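Local coordinates for protein peptidoglycan glycosyltransferase (Burkholderia ambifaria, PDB 5UY7) that belongs to the penicillin-binding proteins, its modelled part being a domain of the transpeptidase family, related in fold to the serine beta-lactamases, at residues 345-350 against 423-428; 397-400 against 405-408; 283-288 against 338-343; 365-370 against 374-379. All coordinates share one frame; numbering follows the deposited sequence.

Contact 1 of 4, residues 345-350 against 423-428; sequences YTSIGL and TQVFTP
The Schellman motif that ends helix 338-347 brings Ser347 and Ile348 against Val425, just beyond the short strand 423-424. The two methyls of Val425 divide the contact between them. CG1 lies 3.5 Å from Ser347 OG and, on the apolar side, 3.5 Å from Ile348 CG2, while CG2 turns to the Ser347 carbonyl. The Ile348 and Val425 side chains cross at about a right angle, so the branched methyls meet without running alongside each other. With CG1 anti to the backbone N (chi1 174°), Val425 also lays this methyl over the centre of the Phe426 ring, 3.4 Å above its plane. Strand 423-424 pairs antiparallel with 405-406 in a two-stranded sheet of the transpeptidase-family domain, and Thr423 adds a looser touch from CG2 to the Ser347 carbonyl. In the Schellman motif Leu350 N bonds Tyr345 O and Gly349 N bonds Thr346 O; Gly349 is the C' residue, and glycine, having no CB, takes this positive phi without crowding the carbonyl O of Ile348. No direct hydrogen bond crosses the contact. Instead, one water donates to Ser347 OG at 2.9 Å and to Val425 O at 2.8 Å, and the same small hydroxyl is hydrogen-bonded to Met344 O within its own helix.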
loop_
_atom_site.group_PDB
_atom_site.type_symbol
_atom_site.label_atom_id
_atom_site.label_comp_id
_atom_site.label_asym_id
_atom_site.label_seq_id
_atom_site.Cartn_x
_atom_site.Cartn_y
_atom_site.Cartn_z
ATOM N N TYR A 345 -11.452 5.363 5.253
ATOM C CA TYR A 345 -11.149 3.932 5.305
ATOM C C TYR A 345 -12.246 3.117 4.643
ATOM O O TYR A 345 -11.977 2.106 3.978
ATOM C CB TYR A 345 -10.990 3.459 6.748
ATOM C CG TYR A 345 -9.790 4.002 7.468
ATOM C CD1 TYR A 345 -8.580 4.209 6.812
ATOM C CD2 TYR A 345 -9.871 4.295 8.817
ATOM C CE1 TYR A 345 -7.483 4.711 7.497
ATOM C CE2 TYR A 345 -8.797 4.781 9.496
ATOM C CZ TYR A 345 -7.609 4.994 8.846
ATOM O OH TYR A 345 -6.555 5.497 9.569
ATOM N N THR A 346 -13.495 3.522 4.847
ATOM C CA THR A 346 -14.602 2.796 4.245
ATOM C C THR A 346 -14.638 3.005 2.738
ATOM O O THR A 346 -14.984 2.083 1.985
ATOM C CB THR A 346 -15.906 3.235 4.900
ATOM O OG1 THR A 346 -15.883 2.826 6.271
ATOM C CG2 THR A 346 -17.107 2.599 4.217
ATOM N N SER A 347 -14.270 4.203 2.277
ATOM C CA SER A 347 -14.301 4.460 0.842
ATOM C C SER A 347 -13.260 3.628 0.098
ATOM O O SER A 347 -13.504 3.242 -1.051
ATOM C CB SER A 347 -14.125 5.954 0.551
ATOM O OG SER A 347 -12.784 6.366 0.730
ATOM N N ILE A 348 -12.130 3.298 0.736
ATOM C CA ILE A 348 -11.126 2.456 0.083
ATOM C C ILE A 348 -11.399 0.985 0.390
ATOM O O ILE A 348 -10.554 0.117 0.136
ATOM C CB ILE A 348 -9.686 2.848 0.472
ATOM C CG1 ILE A 348 -9.477 2.815 1.989
ATOM C CG2 ILE A 348 -9.335 4.223 -0.091
ATOM C CD1 ILE A 348 -8.007 2.888 2.426
ATOM N N GLY A 349 -12.582 0.690 0.922
ATOM C CA GLY A 349 -13.045 -0.681 1.028
ATOM C C GLY A 349 -12.609 -1.443 2.261
ATOM O O GLY A 349 -12.808 -2.666 2.310
ATOM N N LEU A 350 -12.027 -0.781 3.255
ATOM C CA LEU A 350 -11.605 -1.500 4.450
ATOM C C LEU A 350 -12.812 -1.841 5.315
ATOM O O LEU A 350 -13.829 -1.142 5.301
ATOM C CB LEU A 350 -10.597 -0.676 5.250
ATOM C CG LEU A 350 -9.371 -0.218 4.461
ATOM C CD1 LEU A 350 -8.324 0.323 5.411
ATOM C CD2 LEU A 350 -8.811 -1.379 3.648
ATOM N N THR A 423 -15.027 4.300 -7.547
ATOM C CA THR A 423 -15.416 5.099 -6.391
ATOM C C THR A 423 -14.408 6.227 -6.244
ATOM O O THR A 423 -13.211 5.972 -6.090
ATOM C CB THR A 423 -15.455 4.242 -5.120
ATOM O OG1 THR A 423 -16.472 3.248 -5.256
ATOM C CG2 THR A 423 -15.740 5.102 -3.898
ATOM N N GLN A 424 -14.883 7.466 -6.287
ATOM C CA GLN A 424 -13.964 8.587 -6.128
ATOM C C GLN A 424 -13.590 8.714 -4.659
ATOM O O GLN A 424 -14.433 9.064 -3.823
ATOM C CB GLN A 424 -14.584 9.881 -6.637
ATOM C CG GLN A 424 -13.527 10.938 -6.933
ATOM C CD GLN A 424 -12.753 10.617 -8.202
ATOM O OE1 GLN A 424 -13.322 10.098 -9.169
ATOM N NE2 GLN A 424 -11.456 10.932 -8.211
ATOM N N VAL A 425 -12.333 8.428 -4.347
ATOM C CA VAL A 425 -11.819 8.449 -2.981
ATOM C C VAL A 425 -11.126 9.765 -2.670
ATOM O O VAL A 425 -11.347 10.360 -1.614
ATOM C CB VAL A 425 -10.867 7.257 -2.762
ATOM C CG1 VAL A 425 -10.216 7.359 -1.391
ATOM C CG2 VAL A 425 -11.648 5.963 -2.889
ATOM N N PHE A 426 -10.286 10.235 -3.592
ATOM C CA PHE A 426 -9.577 11.503 -3.483
ATOM C C PHE A 426 -9.709 12.241 -4.811
ATOM O O PHE A 426 -10.101 11.658 -5.824
ATOM C CB PHE A 426 -8.084 11.284 -3.151
ATOM C CG PHE A 426 -7.848 10.406 -1.950
ATOM C CD1 PHE A 426 -8.293 10.794 -0.698
ATOM C CD2 PHE A 426 -7.160 9.211 -2.067
ATOM C CE1 PHE A 426 -8.078 9.986 0.416
ATOM C CE2 PHE A 426 -6.938 8.394 -0.957
ATOM C CZ PHE A 426 -7.400 8.781 0.285
ATOM N N THR A 427 -9.387 13.536 -4.821
ATOM C CA THR A 427 -9.333 14.247 -6.088
ATOM C C THR A 427 -8.087 13.834 -6.864
ATOM O O THR A 427 -7.131 13.305 -6.292
ATOM C CB THR A 427 -9.305 15.759 -5.878
ATOM O OG1 THR A 427 -8.121 16.105 -5.144
ATOM C CG2 THR A 427 -10.539 16.232 -5.126
ATOM N N PRO A 428 -8.085 14.044 -8.183
ATOM C CA PRO A 428 -6.867 13.749 -8.957
ATOM C C PRO A 428 -5.655 14.517 -8.466
ATOM O O PRO A 428 -4.538 13.992 -8.494
ATOM C CB PRO A 428 -7.258 14.161 -10.385
ATOM C CG PRO A 428 -8.752 14.024 -10.423
ATOM C CD PRO A 428 -9.242 14.366 -9.046
HETATM O O HOH W 1 -12.127 9.232 0.874
#

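Contact 2 of 4, residues 397-400 against 405-408; sequences YTAI and EMMP
Thr398 and Ala399 form the face of helix 390-401 onto which the chain folds back, after a short connection, as strand 405-406, which pairs with 423-424 in a two-stranded antiparallel sheet of the transpeptidase-family domain. Met407 N gives the hydrogen bond of the contact, reaching Thr398 OG1 at 3.3 Å with a nearly straight N-H...O angle of 164°. Thr398 places OG1 between its backbone N and carbonyl carbon (chi1 68°), where the hydroxyl can serve both the segment that follows the strand and its own helix: it is also hydrogen-bonded to Arg395 O, one turn earlier. Beside this bond the chains come very near, with Ala399 CA only 3.8 Å from Met406 CA. Alanine suits so close an approach, since its single methyl, CB, rests 3.8 Å from Met406 CB and has no further branch to accommodate. Met406 CB also touches Val425, and beyond it the thioether runs on to the backbone carbonyls of Ser347 and Ile348. Farther out, the other side of the helix is fixed in the domain core: Tyr397 meets the Phe275 ring edge-to-face and its OH is hydrogen-bonded to Ile271 O, while Ile400 packs among Pro274, Val434 and Met484. Back at the threonine, carbon touches the hydroxyl too, Thr398 OG1 lying 3.5 Å from Met406 CG.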
loop_
_atom_site.group_PDB
_atom_site.type_symbol
_atom_site.label_atom_id
_atom_site.label_comp_id
_atom_site.label_asym_id
_atom_site.label_seq_id
_atom_site.Cartn_x
_atom_site.Cartn_y
_atom_site.Cartn_z
ATOM N N TYR A 397 -4.790 0.799 -3.088
ATOM C CA TYR A 397 -3.745 1.568 -3.764
ATOM C C TYR A 397 -4.133 1.942 -5.193
ATOM O O TYR A 397 -3.542 2.874 -5.753
ATOM C CB TYR A 397 -2.404 0.812 -3.728
ATOM C CG TYR A 397 -1.549 1.243 -2.544
ATOM C CD1 TYR A 397 -1.907 0.897 -1.242
ATOM C CD2 TYR A 397 -0.415 2.031 -2.724
ATOM C CE1 TYR A 397 -1.157 1.323 -0.147
ATOM C CE2 TYR A 397 0.348 2.448 -1.637
ATOM C CZ TYR A 397 -0.028 2.084 -0.353
ATOM O OH TYR A 397 0.731 2.521 0.719
ATOM N N THR A 398 -5.125 1.266 -5.793
ATOM C CA THR A 398 -5.569 1.717 -7.108
ATOM C C THR A 398 -6.187 3.100 -7.023
ATOM O O THR A 398 -6.176 3.822 -8.015
ATOM C CB THR A 398 -6.564 0.744 -7.778
ATOM O OG1 THR A 398 -7.814 0.719 -7.061
ATOM C CG2 THR A 398 -5.956 -0.671 -7.894
ATOM N N ALA A 399 -6.701 3.500 -5.853
ATOM C CA ALA A 399 -7.250 4.846 -5.725
ATOM C C ALA A 399 -6.159 5.886 -5.900
ATOM O O ALA A 399 -6.388 6.937 -6.502
ATOM C CB ALA A 399 -7.943 5.018 -4.373
ATOM N N ILE A 400 -4.958 5.606 -5.395
ATOM C CA ILE A 400 -3.860 6.545 -5.561
ATOM C C ILE A 400 -3.324 6.475 -6.980
ATOM O O ILE A 400 -2.935 7.490 -7.561
ATOM C CB ILE A 400 -2.765 6.247 -4.515
ATOM C CG1 ILE A 400 -3.294 6.574 -3.114
ATOM C CG2 ILE A 400 -1.466 7.021 -4.827
ATOM C CD1 ILE A 400 -2.369 6.085 -2.000
ATOM N N GLU A 405 -9.554 7.618 -8.087
ATOM C CA GLU A 405 -10.746 6.790 -8.256
ATOM C C GLU A 405 -10.364 5.331 -8.044
ATOM O O GLU A 405 -9.593 4.765 -8.826
ATOM C CB GLU A 405 -11.360 6.998 -9.635
ATOM C CG GLU A 405 -12.680 6.243 -9.801
ATOM C CD GLU A 405 -13.306 6.453 -11.164
ATOM O OE1 GLU A 405 -12.565 6.786 -12.109
ATOM O OE2 GLU A 405 -14.542 6.290 -11.284
ATOM N N MET A 406 -10.892 4.727 -6.987
ATOM C CA MET A 406 -10.621 3.320 -6.718
ATOM C C MET A 406 -11.422 2.441 -7.666
ATOM O O MET A 406 -12.641 2.589 -7.795
ATOM C CB MET A 406 -10.953 2.967 -5.274
ATOM C CG MET A 406 -10.455 1.570 -4.930
ATOM S SD MET A 406 -10.754 1.130 -3.227
ATOM C CE MET A 406 -12.516 0.946 -3.216
ATOM N N MET A 407 -10.746 1.503 -8.298
ATOM C CA MET A 407 -11.332 0.655 -9.318
ATOM C C MET A 407 -11.928 -0.602 -8.697
ATOM O O MET A 407 -11.398 -1.127 -7.716
ATOM C CB MET A 407 -10.268 0.260 -10.338
ATOM C CG MET A 407 -9.661 1.454 -11.047
ATOM S SD MET A 407 -10.925 2.281 -12.040
ATOM C CE MET A 407 -11.061 1.159 -13.417
ATOM N N PRO A 408 -13.037 -1.107 -9.236
ATOM C CA PRO A 408 -13.517 -2.424 -8.806
ATOM C C PRO A 408 -12.507 -3.457 -9.275
ATOM O O PRO A 408 -12.180 -3.523 -10.462
ATOM C CB PRO A 408 -14.865 -2.574 -9.526
ATOM C CG PRO A 408 -15.156 -1.222 -10.134
ATOM C CD PRO A 408 -13.836 -0.570 -10.348
#

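Contact 3 of 4, residues 283-288 against 338-343; sequences LHRVTP and PEEMWN. With SO4 (sulfate ion), chain C.
Arg285 and Glu340 form a two-pronged, end-on salt bridge across the surface. Arg285 NH2 donates to Glu340 OE2 at 2.8 Å in an almost straight bond (171°); Arg285 NH1 donates to Glu340 OE1 at 3.0 Å. Both oxygens are met on their syn side and lie near the guanidinium plane, although the two flat groups are twisted 31° apart. The side chains arrive from opposite directions, that of Glu340 extended beyond CG and that of Arg285 bent at chi2 (-71°), which folds it back beside Leu283. Each partner is held a second time: Arg285 NH1 also bonds Thr335 O, and Glu340 OE1 accepts from Arg337 N, just before the helix. Leu283 supplies the packing, its CB 3.9 Å above the guanidinium plane toward the rim and its CD1 3.8 Å from Glu340 CD. Farther along the loop, Thr287 OG1 holds a sulfate ion, probably from the crystallisation liquor, through its O4 at 2.7 Å. The contact thus ties the loop that leaves helix 273-282, with its Schellman turn at His284, to the first turns of helix 338-347, whose Met341 packs on Leu279 of helix 273-282 and Gln377 of helix 374-381.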
loop_
_atom_site.group_PDB
_atom_site.type_symbol
_atom_site.label_atom_id
_atom_site.label_comp_id
_atom_site.label_asym_id
_atom_site.label_seq_id
_atom_site.Cartn_x
_atom_site.Cartn_y
_atom_site.Cartn_z
ATOM N N LEU A 283 -8.748 17.063 2.262
ATOM C CA LEU A 283 -9.563 17.928 3.108
ATOM C C LEU A 283 -8.985 19.326 3.241
ATOM O O LEU A 283 -9.575 20.154 3.948
ATOM C CB LEU A 283 -9.729 17.297 4.495
ATOM C CG LEU A 283 -10.527 15.994 4.487
ATOM C CD1 LEU A 283 -10.561 15.341 5.865
ATOM C CD2 LEU A 283 -11.939 16.282 3.996
ATOM N N HIS A 284 -7.858 19.604 2.579
ATOM C CA HIS A 284 -7.186 20.901 2.613
ATOM C C HIS A 284 -6.647 21.239 4.001
ATOM O O HIS A 284 -6.418 22.412 4.307
ATOM C CB HIS A 284 -8.110 22.020 2.106
ATOM C CG HIS A 284 -8.801 21.688 0.816
ATOM N ND1 HIS A 284 -8.115 21.476 -0.361
ATOM C CD2 HIS A 284 -10.113 21.520 0.522
ATOM C CE1 HIS A 284 -8.974 21.199 -1.326
ATOM N NE2 HIS A 284 -10.193 21.218 -0.817
ATOM N N ARG A 285 -6.422 20.228 4.852
ATOM C CA ARG A 285 -5.849 20.486 6.173
ATOM C C ARG A 285 -4.357 20.785 6.094
ATOM O O ARG A 285 -3.832 21.564 6.901
ATOM C CB ARG A 285 -6.083 19.289 7.104
ATOM C CG ARG A 285 -7.543 18.895 7.267
ATOM C CD ARG A 285 -8.344 19.914 8.093
ATOM N NE ARG A 285 -9.749 19.841 7.700
ATOM C CZ ARG A 285 -10.580 18.892 8.116
ATOM N NH1 ARG A 285 -10.158 17.980 8.978
ATOM N NH2 ARG A 285 -11.828 18.851 7.672
ATOM N N VAL A 286 -3.662 20.158 5.150
ATOM C CA VAL A 286 -2.246 20.391 4.910
ATOM C C VAL A 286 -2.041 20.468 3.406
ATOM O O VAL A 286 -2.912 20.099 2.615
ATOM C CB VAL A 286 -1.337 19.286 5.494
ATOM C CG1 VAL A 286 -1.589 19.089 6.980
ATOM C CG2 VAL A 286 -1.553 17.968 4.751
ATOM N N THR A 287 -0.857 20.930 3.022
ATOM C CA THR A 287 -0.394 20.900 1.639
ATOM C C THR A 287 0.895 20.093 1.608
ATOM O O THR A 287 1.459 19.803 2.673
ATOM C CB THR A 287 -0.146 22.309 1.119
ATOM O OG1 THR A 287 0.910 22.900 1.888
ATOM C CG2 THR A 287 -1.413 23.141 1.218
ATOM N N PRO A 288 1.418 19.733 0.433
ATOM C CA PRO A 288 2.647 18.924 0.424
ATOM C C PRO A 288 3.826 19.588 1.110
ATOM O O PRO A 288 4.700 18.883 1.635
ATOM C CB PRO A 288 2.910 18.710 -1.073
ATOM C CG PRO A 288 1.547 18.782 -1.699
ATOM C CD PRO A 288 0.834 19.852 -0.919
ATOM N N PRO A 338 -12.311 11.674 13.716
ATOM C CA PRO A 338 -12.525 10.228 13.531
ATOM C C PRO A 338 -13.506 9.899 12.420
ATOM O O PRO A 338 -13.229 9.015 11.599
ATOM C CB PRO A 338 -13.049 9.792 14.907
ATOM C CG PRO A 338 -12.401 10.733 15.852
ATOM C CD PRO A 338 -12.340 12.061 15.136
ATOM N N GLU A 339 -14.640 10.605 12.359
ATOM C CA GLU A 339 -15.616 10.333 11.308
ATOM C C GLU A 339 -15.013 10.536 9.922
ATOM O O GLU A 339 -15.309 9.773 8.995
ATOM C CB GLU A 339 -16.849 11.219 11.496
ATOM C CG GLU A 339 -17.945 10.931 10.489
ATOM C CD GLU A 339 -19.199 11.728 10.756
ATOM O OE1 GLU A 339 -19.121 12.716 11.519
ATOM O OE2 GLU A 339 -20.263 11.369 10.206
ATOM N N GLU A 340 -14.157 11.550 9.762
ATOM C CA GLU A 340 -13.534 11.799 8.464
ATOM C C GLU A 340 -12.616 10.653 8.069
ATOM O O GLU A 340 -12.650 10.174 6.928
ATOM C CB GLU A 340 -12.752 13.117 8.494
ATOM C CG GLU A 340 -13.642 14.338 8.525
ATOM C CD GLU A 340 -12.890 15.622 8.809
ATOM O OE1 GLU A 340 -11.821 15.577 9.454
ATOM O OE2 GLU A 340 -13.387 16.689 8.393
ATOM N N MET A 341 -11.785 10.194 9.004
ATOM C CA MET A 341 -10.859 9.116 8.684
ATOM C C MET A 341 -11.603 7.801 8.464
ATOM O O MET A 341 -11.265 7.039 7.551
ATOM C CB MET A 341 -9.813 8.979 9.792
ATOM C CG MET A 341 -8.939 10.228 9.948
ATOM S SD MET A 341 -7.534 9.963 11.055
ATOM C CE MET A 341 -6.546 8.824 10.090
ATOM N N TRP A 342 -12.626 7.530 9.278
ATOM C CA TRP A 342 -13.415 6.314 9.094
ATOM C C TRP A 342 -14.097 6.300 7.734
ATOM O O TRP A 342 -14.126 5.265 7.056
ATOM C CB TRP A 342 -14.459 6.186 10.211
ATOM C CG TRP A 342 -15.260 4.910 10.160
ATOM C CD1 TRP A 342 -15.023 3.766 10.869
ATOM C CD2 TRP A 342 -16.435 4.654 9.367
ATOM N NE1 TRP A 342 -15.963 2.813 10.558
ATOM C CE2 TRP A 342 -16.840 3.331 9.641
ATOM C CE3 TRP A 342 -17.170 5.409 8.441
ATOM C CZ2 TRP A 342 -17.958 2.747 9.037
ATOM C CZ3 TRP A 342 -18.283 4.824 7.838
ATOM C CH2 TRP A 342 -18.661 3.505 8.138
ATOM N N ASN A 343 -14.666 7.429 7.315
ATOM C CA ASN A 343 -15.281 7.451 5.995
ATOM C C ASN A 343 -14.254 7.210 4.899
ATOM O O ASN A 343 -14.562 6.563 3.892
ATOM C CB ASN A 343 -16.025 8.762 5.768
ATOM C CG ASN A 343 -17.465 8.675 6.233
ATOM O OD1 ASN A 343 -18.292 7.977 5.626
ATOM N ND2 ASN A 343 -17.765 9.341 7.334
HETATM S S SO4 C . 2.485 24.269 -0.872
HETATM O O1 SO4 C . 1.384 24.560 -1.785
HETATM O O2 SO4 C . 3.719 24.883 -1.361
HETATM O O3 SO4 C . 2.674 22.821 -0.799
HETATM O O4 SO4 C . 2.169 24.804 0.451
#

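Contact 4 of 4, residues 365-370 against 374-379; sequences RLRPWK and RIEQAT. With SO4 (sulfate ion), chain E.
Arg367 reaches across from its loop to Glu376 in the first turn of helix 374-381. Arg374 opens that helix. Its backbone N faces O2 of a sulfate ion, probably from the crystallisation liquor, at a distance too short to be trusted in detail, and its guanidinium makes a salt bridge to Asp302. Ile375 turns its apolar side chain to Ala304, in strand 304-307. Glu376 follows and carries the contact, a salt bridge with Arg367. Its OE1 lies 3.0 Å from Arg367 NH2 and 3.0 Å from Arg367 NH1, so one oxygen faces both terminal nitrogens. The hydrogen bond from NH1, part of this salt bridge, is clearly bent, at 138°, and it meets OE1 from above the carboxylate plane; the two flat groups stand 72° apart. Arg367 bends at chi3 (59°), and the two side chains cross at about a right angle. The same OE1 is also hydrogen-bonded to Arg373 N, just before the helix. Gln377 is buried, with NE2 hydrogen-bonded to Met336 O. Ala378, small enough for a buried position, lies against Leu301 and Ile306, and its N bonds Arg374 O at 3.0 Å. Thr379 continues the helix with N bonded to Ile375 O. On the other side, the loop is secured by Arg367 O, which accepts from Trp372 NE1. With a single carboxylate oxygen shared between a guanidinium and the main-chain N-H of Arg373, and with a bent bond from above the carboxylate plane, attraction of charge probably counts for more here than directional bonding.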
loop_
_atom_site.group_PDB
_atom_site.type_symbol
_atom_site.label_atom_id
_atom_site.label_comp_id
_atom_site.label_asym_id
_atom_site.label_seq_id
_atom_site.Cartn_x
_atom_site.Cartn_y
_atom_site.Cartn_z
ATOM N N ARG A 365 -10.965 -5.785 10.145
ATOM C CA ARG A 365 -11.514 -5.189 11.354
ATOM C C ARG A 365 -11.318 -3.682 11.296
ATOM O O ARG A 365 -10.184 -3.204 11.175
ATOM C CB ARG A 365 -10.852 -5.772 12.604
ATOM N N LEU A 366 -12.422 -2.945 11.351
ATOM C CA LEU A 366 -12.409 -1.487 11.423
ATOM C C LEU A 366 -13.355 -1.092 12.546
ATOM O O LEU A 366 -14.562 -1.343 12.464
ATOM C CB LEU A 366 -12.835 -0.857 10.097
ATOM C CG LEU A 366 -12.866 0.672 10.077
ATOM C CD1 LEU A 366 -11.470 1.234 10.315
ATOM C CD2 LEU A 366 -13.442 1.185 8.761
ATOM N N ARG A 367 -12.819 -0.485 13.578
ATOM C CA ARG A 367 -13.656 -0.151 14.715
ATOM C C ARG A 367 -14.525 1.073 14.418
ATOM O O ARG A 367 -14.112 1.974 13.682
ATOM C CB ARG A 367 -12.790 0.079 15.947
ATOM C CG ARG A 367 -12.217 -1.241 16.467
ATOM C CD ARG A 367 -11.216 -1.074 17.594
ATOM N NE ARG A 367 -11.790 -0.385 18.742
ATOM C CZ ARG A 367 -11.459 0.850 19.099
ATOM N NH1 ARG A 367 -12.027 1.414 20.158
ATOM N NH2 ARG A 367 -10.554 1.516 18.398
ATOM N N PRO A 368 -15.745 1.104 14.955
ATOM C CA PRO A 368 -16.649 2.227 14.678
ATOM C C PRO A 368 -16.078 3.537 15.196
ATOM O O PRO A 368 -15.551 3.608 16.311
ATOM C CB PRO A 368 -17.935 1.843 15.420
ATOM C CG PRO A 368 -17.831 0.372 15.652
ATOM C CD PRO A 368 -16.374 0.083 15.809
ATOM N N TRP A 369 -16.221 4.592 14.384
ATOM C CA TRP A 369 -15.506 5.835 14.664
ATOM C C TRP A 369 -15.990 6.511 15.937
ATOM O O TRP A 369 -15.212 7.217 16.585
ATOM C CB TRP A 369 -15.603 6.801 13.479
ATOM C CG TRP A 369 -16.988 7.297 13.126
ATOM C CD1 TRP A 369 -17.816 6.796 12.165
ATOM C CD2 TRP A 369 -17.680 8.415 13.705
ATOM N NE1 TRP A 369 -18.985 7.516 12.119
ATOM C CE2 TRP A 369 -18.927 8.517 13.054
ATOM C CE3 TRP A 369 -17.369 9.333 14.711
ATOM C CZ2 TRP A 369 -19.860 9.498 13.377
ATOM C CZ3 TRP A 369 -18.301 10.306 15.034
ATOM C CH2 TRP A 369 -19.527 10.383 14.367
ATOM N N LYS A 370 -17.252 6.310 16.328
ATOM C CA LYS A 370 -17.709 6.902 17.580
ATOM C C LYS A 370 -16.962 6.338 18.781
ATOM O O LYS A 370 -16.993 6.946 19.857
ATOM C CB LYS A 370 -19.210 6.691 17.759
ATOM C CG LYS A 370 -20.084 7.623 16.940
ATOM C CD LYS A 370 -21.529 7.520 17.401
ATOM C CE LYS A 370 -22.503 7.959 16.324
ATOM N NZ LYS A 370 -22.502 9.430 16.118
ATOM N N ARG A 374 -8.448 8.962 21.131
ATOM C CA ARG A 374 -7.519 9.777 20.353
ATOM C C ARG A 374 -6.240 9.005 20.035
ATOM O O ARG A 374 -5.714 9.084 18.913
ATOM C CB ARG A 374 -7.209 11.077 21.101
ATOM C CG ARG A 374 -6.613 12.138 20.202
ATOM C CD ARG A 374 -6.701 13.526 20.814
ATOM N NE ARG A 374 -5.915 13.642 22.038
ATOM C CZ ARG A 374 -5.350 14.771 22.453
ATOM N NH1 ARG A 374 -5.477 15.877 21.731
ATOM N NH2 ARG A 374 -4.651 14.794 23.580
ATOM N N ILE A 375 -5.748 8.218 20.993
ATOM C CA ILE A 375 -4.563 7.408 20.733
ATOM C C ILE A 375 -4.847 6.343 19.677
ATOM O O ILE A 375 -3.949 5.955 18.921
ATOM C CB ILE A 375 -4.048 6.788 22.048
ATOM C CG1 ILE A 375 -2.693 6.118 21.828
ATOM C CG2 ILE A 375 -5.052 5.797 22.606
ATOM C CD1 ILE A 375 -1.646 7.057 21.288
ATOM N N GLU A 376 -6.092 5.863 19.588
ATOM C CA GLU A 376 -6.423 4.867 18.570
ATOM C C GLU A 376 -6.483 5.492 17.179
ATOM O O GLU A 376 -6.050 4.875 16.194
ATOM C CB GLU A 376 -7.744 4.185 18.928
ATOM C CG GLU A 376 -7.638 3.327 20.171
ATOM C CD GLU A 376 -8.985 2.969 20.763
ATOM O OE1 GLU A 376 -9.993 3.618 20.410
ATOM O OE2 GLU A 376 -9.034 2.030 21.584
ATOM N N GLN A 377 -7.017 6.711 17.074
ATOM C CA GLN A 377 -6.915 7.442 15.814
ATOM C C GLN A 377 -5.455 7.603 15.405
ATOM O O GLN A 377 -5.110 7.454 14.223
ATOM C CB GLN A 377 -7.600 8.805 15.935
ATOM C CG GLN A 377 -7.509 9.640 14.660
ATOM C CD GLN A 377 -8.285 10.936 14.755
ATOM O OE1 GLN A 377 -9.126 11.100 15.633
ATOM N NE2 GLN A 377 -7.997 11.871 13.853
ATOM N N ALA A 378 -4.579 7.874 16.378
ATOM C CA ALA A 378 -3.156 8.023 16.077
ATOM C C ALA A 378 -2.557 6.728 15.538
ATOM O O ALA A 378 -1.914 6.725 14.480
ATOM C CB ALA A 378 -2.397 8.480 17.320
ATOM N N THR A 379 -2.737 5.615 16.252
ATOM C CA THR A 379 -2.110 4.379 15.787
ATOM C C THR A 379 -2.652 3.963 14.423
ATOM O O THR A 379 -1.905 3.448 13.586
ATOM C CB THR A 379 -2.291 3.245 16.801
ATOM O OG1 THR A 379 -3.669 2.859 16.873
ATOM C CG2 THR A 379 -1.810 3.684 18.176
HETATM S S SO4 E . -9.890 10.004 24.208
HETATM O O1 SO4 E . -10.871 10.569 23.284
HETATM O O2 SO4 E . -8.813 9.370 23.455
HETATM O O3 SO4 E . -9.327 11.071 25.033
HETATM O O4 SO4 E . -10.538 9.012 25.063
#

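In the fold
Contacts 1 and 2 are close neighbours, their centres 7 Å apart, joined through the two-stranded sheet by a probable hydrogen bond from Met406 N to Thr423 O at 2.8 Å. Contacts 1 and 3, 12 Å apart between centres, use the end and the beginning of helix 338-347. Contacts 3 and 4 lie 14 Å apart between centres and touch where Met341 SD is 3.4 Å from Gln377 NE2. Contact 4 also reaches contact 1, about 18 Å away between centres, where Tyr345 CD2 lies 3.8 Å from Leu366 CD1. Helix 273-282, touched by residues of contacts 1, 2 and 3, begins with Lys273, which with Ser270 fits the SxxK pattern of this family.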